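PDB 1W55: bifunctional enzyme IspD/IspF from Campylobacter jejuni, which catalyses two steps of non-mevalonate isoprenoid biosynthesis, transferring the cytidylyl group of CTP to methylerythritol phosphate and later cyclising the phosphorylated product to methylerythritol 2,4-cyclodiphosphate with release of CMP. Local coordinates for residues 226-238 and 311-325. Numbering follows the deposited sequence.
With C (cytidine-5'-monophosphate), chain C.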
loop_
_atom_site.group_PDB
_atom_site.type_symbol
_atom_site.label_atom_id
_atom_site.label_comp_id
_atom_site.label_asym_id
_atom_site.label_seq_id
_atom_site.Cartn_x
_atom_site.Cartn_y
_atom_site.Cartn_z
ATOM N N PRO A 226 21.889 45.548 34.806
ATOM C CA PRO A 226 20.606 44.940 34.446
ATOM C C PRO A 226 20.614 43.417 34.578
ATOM O O PRO A 226 21.604 42.745 34.253
ATOM C CB PRO A 226 20.421 45.358 32.983
ATOM C CG PRO A 226 21.206 46.655 32.866
ATOM C CD PRO A 226 22.415 46.415 33.729
ATOM N N LEU A 227 19.509 42.896 35.096
ATOM C CA LEU A 227 19.252 41.478 35.122
ATOM C C LEU A 227 18.626 41.117 33.786
ATOM O O LEU A 227 17.519 41.554 33.469
ATOM C CB LEU A 227 18.309 41.126 36.280
ATOM C CG LEU A 227 17.969 39.645 36.429
ATOM C CD1 LEU A 227 19.244 38.815 36.557
ATOM C CD2 LEU A 227 17.023 39.415 37.615
ATOM N N LEU A 228 19.369 40.352 32.996
ATOM C CA LEU A 228 18.915 39.868 31.693
ATOM C C LEU A 228 18.673 38.368 31.776
ATOM O O LEU A 228 19.573 37.609 32.137
ATOM C CB LEU A 228 19.979 40.131 30.617
ATOM C CG LEU A 228 20.352 41.561 30.228
ATOM C CD1 LEU A 228 21.365 41.517 29.086
ATOM C CD2 LEU A 228 19.133 42.376 29.823
ATOM N N LEU A 229 17.462 37.948 31.454
ATOM C CA LEU A 229 17.141 36.530 31.412
ATOM C C LEU A 229 16.473 36.256 30.074
ATOM O O LEU A 229 15.497 36.927 29.712
ATOM C CB LEU A 229 16.229 36.143 32.574
ATOM C CG LEU A 229 16.786 36.235 33.998
ATOM C CD1 LEU A 229 15.727 35.724 34.976
ATOM C CD2 LEU A 229 18.100 35.466 34.159
ATOM N N ALA A 230 17.017 35.288 29.335
ATOM C CA ALA A 230 16.614 35.040 27.946
ATOM C C ALA A 230 16.652 36.341 27.139
ATOM O O ALA A 230 15.811 36.571 26.257
ATOM C CB ALA A 230 15.221 34.380 27.878
ATOM N N GLY A 231 17.635 37.184 27.455
ATOM C CA GLY A 231 17.863 38.427 26.737
ATOM C C GLY A 231 16.870 39.536 27.051
ATOM O O GLY A 231 16.858 40.555 26.373
ATOM N N VAL A 232 16.037 39.330 28.066
ATOM C CA VAL A 232 14.982 40.263 28.432
ATOM C C VAL A 232 15.342 40.934 29.759
ATOM O O VAL A 232 15.707 40.253 30.724
ATOM C CB VAL A 232 13.625 39.521 28.571
ATOM C CG1 VAL A 232 12.531 40.449 29.150
ATOM C CG2 VAL A 232 13.190 38.919 27.217
ATOM N N GLN A 233 15.247 42.263 29.819
ATOM C CA GLN A 233 15.595 42.962 31.055
ATOM C C GLN A 233 14.513 42.783 32.111
ATOM O O GLN A 233 13.354 43.157 31.904
ATOM C CB GLN A 233 15.889 44.447 30.824
ATOM C CG GLN A 233 16.522 45.102 32.059
ATOM C CD GLN A 233 16.841 46.564 31.864
ATOM O OE1 GLN A 233 16.151 47.431 32.408
ATOM N NE2 GLN A 233 17.883 46.847 31.095
ATOM N N ILE A 234 14.906 42.205 33.241
ATOM C CA ILE A 234 13.980 41.879 34.326
ATOM C C ILE A 234 14.011 42.976 35.396
ATOM O O ILE A 234 12.989 43.334 35.984
ATOM C CB ILE A 234 14.379 40.513 34.969
ATOM C CG1 ILE A 234 14.538 39.405 33.907
ATOM C CG2 ILE A 234 13.404 40.113 36.065
ATOM C CD1 ILE A 234 13.434 39.332 32.848
ATOM N N HIS A 235 15.214 43.480 35.646
ATOM C CA HIS A 235 15.468 44.441 36.697
ATOM C C HIS A 235 16.643 45.303 36.259
ATOM O O HIS A 235 17.585 44.780 35.652
ATOM C CB HIS A 235 15.795 43.736 38.012
ATOM C CG HIS A 235 15.580 44.597 39.213
ATOM N ND1 HIS A 235 16.537 45.476 39.678
ATOM C CD2 HIS A 235 14.507 44.742 40.029
ATOM C CE1 HIS A 235 16.068 46.118 40.733
ATOM N NE2 HIS A 235 14.839 45.688 40.971
ATOM N N PRO A 236 16.590 46.610 36.546
ATOM C CA PRO A 236 17.648 47.533 36.099
ATOM C C PRO A 236 18.995 47.390 36.816
ATOM O O PRO A 236 19.998 47.786 36.230
ATOM C CB PRO A 236 17.038 48.933 36.352
ATOM C CG PRO A 236 16.026 48.722 37.478
ATOM C CD PRO A 236 15.504 47.314 37.265
ATOM N N THR A 237 19.032 46.840 38.029
ATOM C CA THR A 237 20.254 46.859 38.838
ATOM C C THR A 237 20.575 45.542 39.551
ATOM O O THR A 237 21.691 45.349 40.029
ATOM C CB THR A 237 20.169 47.969 39.923
ATOM O OG1 THR A 237 19.051 47.704 40.773
ATOM C CG2 THR A 237 19.855 49.347 39.329
ATOM N N MET A 238 19.589 44.656 39.661
ATOM C CA MET A 238 19.768 43.419 40.431
ATOM C C MET A 238 20.438 42.338 39.576
ATOM O O MET A 238 19.866 41.262 39.353
ATOM C CB MET A 238 18.425 42.917 40.997
ATOM C CG MET A 238 18.549 42.045 42.234
ATOM S SD MET A 238 17.026 41.117 42.648
ATOM C CE MET A 238 15.897 42.376 43.095
ATOM N N SER A 311 13.846 36.367 44.240
ATOM C CA SER A 311 13.483 37.641 43.612
ATOM C C SER A 311 14.348 37.858 42.368
ATOM O O SER A 311 15.400 37.235 42.243
ATOM C CB SER A 311 13.711 38.811 44.594
ATOM O OG SER A 311 13.019 38.606 45.815
ATOM N N PRO A 312 13.918 38.717 41.442
ATOM C CA PRO A 312 12.586 39.333 41.443
ATOM C C PRO A 312 11.533 38.409 40.856
ATOM O O PRO A 312 11.889 37.334 40.358
ATOM C CB PRO A 312 12.771 40.550 40.533
ATOM C CG PRO A 312 13.852 40.185 39.622
ATOM C CD PRO A 312 14.729 39.173 40.306
ATOM N N LYS A 313 10.267 38.819 40.928
ATOM C CA LYS A 313 9.152 38.069 40.352
ATOM C C LYS A 313 9.239 38.128 38.836
ATOM O O LYS A 313 9.390 39.200 38.263
ATOM C CB LYS A 313 7.800 38.626 40.830
ATOM C CG LYS A 313 6.898 37.558 41.457
ATOM C CD LYS A 313 5.410 37.851 41.292
ATOM C CE LYS A 313 4.556 36.580 41.492
ATOM N NZ LYS A 313 4.705 35.931 42.844
ATOM N N LEU A 314 9.150 36.966 38.198
ATOM C CA LEU A 314 9.317 36.851 36.750
ATOM C C LEU A 314 8.012 36.879 35.980
ATOM O O LEU A 314 8.015 36.898 34.754
ATOM C CB LEU A 314 10.084 35.566 36.405
ATOM C CG LEU A 314 11.511 35.439 36.947
ATOM C CD1 LEU A 314 12.162 34.236 36.318
ATOM C CD2 LEU A 314 12.327 36.690 36.653
ATOM N N LYS A 315 6.902 36.862 36.704
ATOM C CA LYS A 315 5.563 36.760 36.121
ATOM C C LYS A 315 5.333 37.625 34.876
ATOM O O LYS A 315 4.883 37.118 33.822
ATOM C CB LYS A 315 4.513 37.082 37.198
ATOM C CG LYS A 315 3.064 37.164 36.708
ATOM C CD LYS A 315 2.163 37.666 37.829
ATOM C CE LYS A 315 0.730 37.210 37.636
ATOM N NZ LYS A 315 -0.044 38.058 36.685
ATOM N N ASP A 316 5.645 38.920 34.994
ATOM C CA ASP A 316 5.324 39.876 33.941
ATOM C C ASP A 316 6.266 39.757 32.737
ATOM O O ASP A 316 6.046 40.399 31.706
ATOM C CB ASP A 316 5.310 41.315 34.486
ATOM C CG ASP A 316 4.153 41.579 35.472
ATOM O OD1 ASP A 316 3.161 40.805 35.531
ATOM O OD2 ASP A 316 4.156 42.567 36.233
ATOM N N PHE A 317 7.297 38.921 32.866
ATOM C CA PHE A 317 8.348 38.817 31.847
ATOM C C PHE A 317 8.353 37.478 31.106
ATOM O O PHE A 317 9.084 37.301 30.128
ATOM C CB PHE A 317 9.712 39.106 32.485
ATOM C CG PHE A 317 9.782 40.453 33.165
ATOM C CD1 PHE A 317 9.554 40.572 34.534
ATOM C CD2 PHE A 317 10.047 41.609 32.428
ATOM C CE1 PHE A 317 9.601 41.826 35.162
ATOM C CE2 PHE A 317 10.089 42.874 33.045
ATOM C CZ PHE A 317 9.869 42.980 34.411
ATOM N N LYS A 318 7.536 36.538 31.569
ATOM C CA LYS A 318 7.589 35.162 31.068
ATOM C C LYS A 318 7.236 35.050 29.589
ATOM O O LYS A 318 7.924 34.356 28.850
ATOM C CB LYS A 318 6.710 34.231 31.911
ATOM C CG LYS A 318 7.298 33.911 33.265
ATOM C CD LYS A 318 6.218 33.327 34.193
ATOM C CE LYS A 318 6.770 33.098 35.603
ATOM N NZ LYS A 318 5.721 32.621 36.548
ATOM N N GLN A 319 6.182 35.736 29.155
ATOM C CA GLN A 319 5.793 35.715 27.740
ATOM C C GLN A 319 6.871 36.334 26.825
ATOM O O GLN A 319 7.162 35.804 25.745
ATOM C CB GLN A 319 4.407 36.354 27.507
ATOM C CG GLN A 319 3.231 35.644 28.236
ATOM C CD GLN A 319 3.084 34.156 27.867
ATOM O OE1 GLN A 319 2.987 33.813 26.689
ATOM N NE2 GLN A 319 3.067 33.281 28.871
ATOM N N ALA A 320 7.467 37.435 27.273
ATOM C CA ALA A 320 8.551 38.076 26.535
ATOM C C ALA A 320 9.823 37.191 26.437
ATOM O O ALA A 320 10.457 37.131 25.390
ATOM C CB ALA A 320 8.878 39.440 27.163
ATOM N N MET A 321 10.186 36.523 27.530
ATOM C CA MET A 321 11.310 35.576 27.527
ATOM C C MET A 321 11.079 34.444 26.522
ATOM O O MET A 321 11.956 34.130 25.708
ATOM C CB MET A 321 11.521 34.992 28.929
ATOM C CG MET A 321 12.146 35.975 29.909
ATOM S SD MET A 321 12.189 35.407 31.619
ATOM C CE MET A 321 13.422 34.361 31.524
ATOM N N GLN A 322 9.888 33.850 26.589
ATOM C CA GLN A 322 9.455 32.806 25.661
ATOM C C GLN A 322 9.534 33.271 24.213
ATOM O O GLN A 322 10.008 32.540 23.332
ATOM C CB GLN A 322 8.021 32.360 25.999
ATOM C CG GLN A 322 7.972 31.457 27.229
ATOM C CD GLN A 322 6.572 31.263 27.835
ATOM O OE1 GLN A 322 6.463 30.997 29.030
ATOM N NE2 GLN A 322 5.520 31.370 27.021
ATOM N N SER A 323 9.077 34.495 23.972
ATOM C CA SER A 323 9.044 35.050 22.625
ATOM C C SER A 323 10.452 35.373 22.099
ATOM O O SER A 323 10.755 35.143 20.921
ATOM C CB SER A 323 8.105 36.275 22.566
ATOM O OG SER A 323 8.352 37.042 21.398
ATOM N N ASN A 324 11.312 35.895 22.965
ATOM C CA ASN A 324 12.710 36.145 22.589
ATOM C C ASN A 324 13.522 34.859 22.307
ATOM O O ASN A 324 14.314 34.818 21.359
ATOM C CB ASN A 324 13.406 37.007 23.648
ATOM C CG ASN A 324 14.611 37.774 23.088
ATOM O OD1 ASN A 324 14.584 38.282 21.958
ATOM N ND2 ASN A 324 15.676 37.849 23.873
ATOM N N ILE A 325 13.318 33.817 23.119
ATOM C CA ILE A 325 13.884 32.490 22.835
ATOM C C ILE A 325 13.399 31.962 21.491
ATOM O O ILE A 325 14.186 31.417 20.726
ATOM C CB ILE A 325 13.550 31.445 23.956
ATOM C CG1 ILE A 325 14.256 31.788 25.270
ATOM C CG2 ILE A 325 13.933 30.012 23.503
ATOM C CD1 ILE A 325 13.625 31.096 26.520
HETATM O OP3 C C . 5.910 28.649 44.578
HETATM P P C C . 6.256 30.033 45.038
HETATM O OP1 C C . 7.722 30.252 45.223
HETATM O OP2 C C . 5.438 30.443 46.229
HETATM O "O5'" C C . 5.829 30.992 43.828
HETATM C "C5'" C C . 4.473 31.137 43.431
HETATM C "C4'" C C . 4.403 31.589 41.974
HETATM O "O4'" C C . 5.087 32.834 41.762
HETATM C "C3'" C C . 5.047 30.628 40.974
HETATM O "O3'" C C . 4.157 29.591 40.568
HETATM C "C2'" C C . 5.410 31.538 39.814
HETATM O "O2'" C C . 4.250 31.777 39.021
HETATM C "C1'" C C . 5.699 32.874 40.462
HETATM N N1 C C . 7.124 33.267 40.592
HETATM C C2 C C . 7.698 34.183 39.684
HETATM O O2 C C . 7.013 34.625 38.736
HETATM N N3 C C . 8.988 34.586 39.819
HETATM C C4 C C . 9.754 34.109 40.830
HETATM N N4 C C . 11.048 34.507 40.972
HETATM C C5 C C . 9.212 33.197 41.726
HETATM C C6 C C . 7.883 32.794 41.597
#
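Ile234 and Phe317 illustrate how a small hairpin packs against a ligand-binding loop. Ile234 CA sits over the centre of one face of the phenyl ring, 4.2 Å from the centroid and 9° off the normal, a CH-pi contact. The side chain then divides its work. CG1, anti to the carbonyl carbon (chi1 -52°), carries CD1 to Phe317 CB, while the CG2 branch touches both Pro312 CG and Leu314 CD2, at 3.6 Å from each. Leu227 CD2 and Met238 SD also reach the Pro312 ring, both at its CD; that proline follows a cis peptide. At the other end of the hairpin, the type I' turn rests on helix 318-329. Ala230 CB sits 3.9 Å from Met321 CB and also touches Ile325, and Asn324 ND2 donates a nearly straight 2.7 Å bond (172°) to Ala230 O. Asp247 holds the same turn through the backbone N atoms of Ala230 and Gly231, and helix 248-260 packs against Ala230, Met321 and Ile325. The same loop reads the cytosine of CMP: Leu314 N donates to ligand N3 at 2.9 Å, and Pro312 O accepts a weak bond from N4. Lys318 NZ, weakly bonded to O2, also forms salt bridges with Asp265 and Glu268 of a neighbouring subunit. This is the cytidine pocket of the IspF fold, built at a subunit interface.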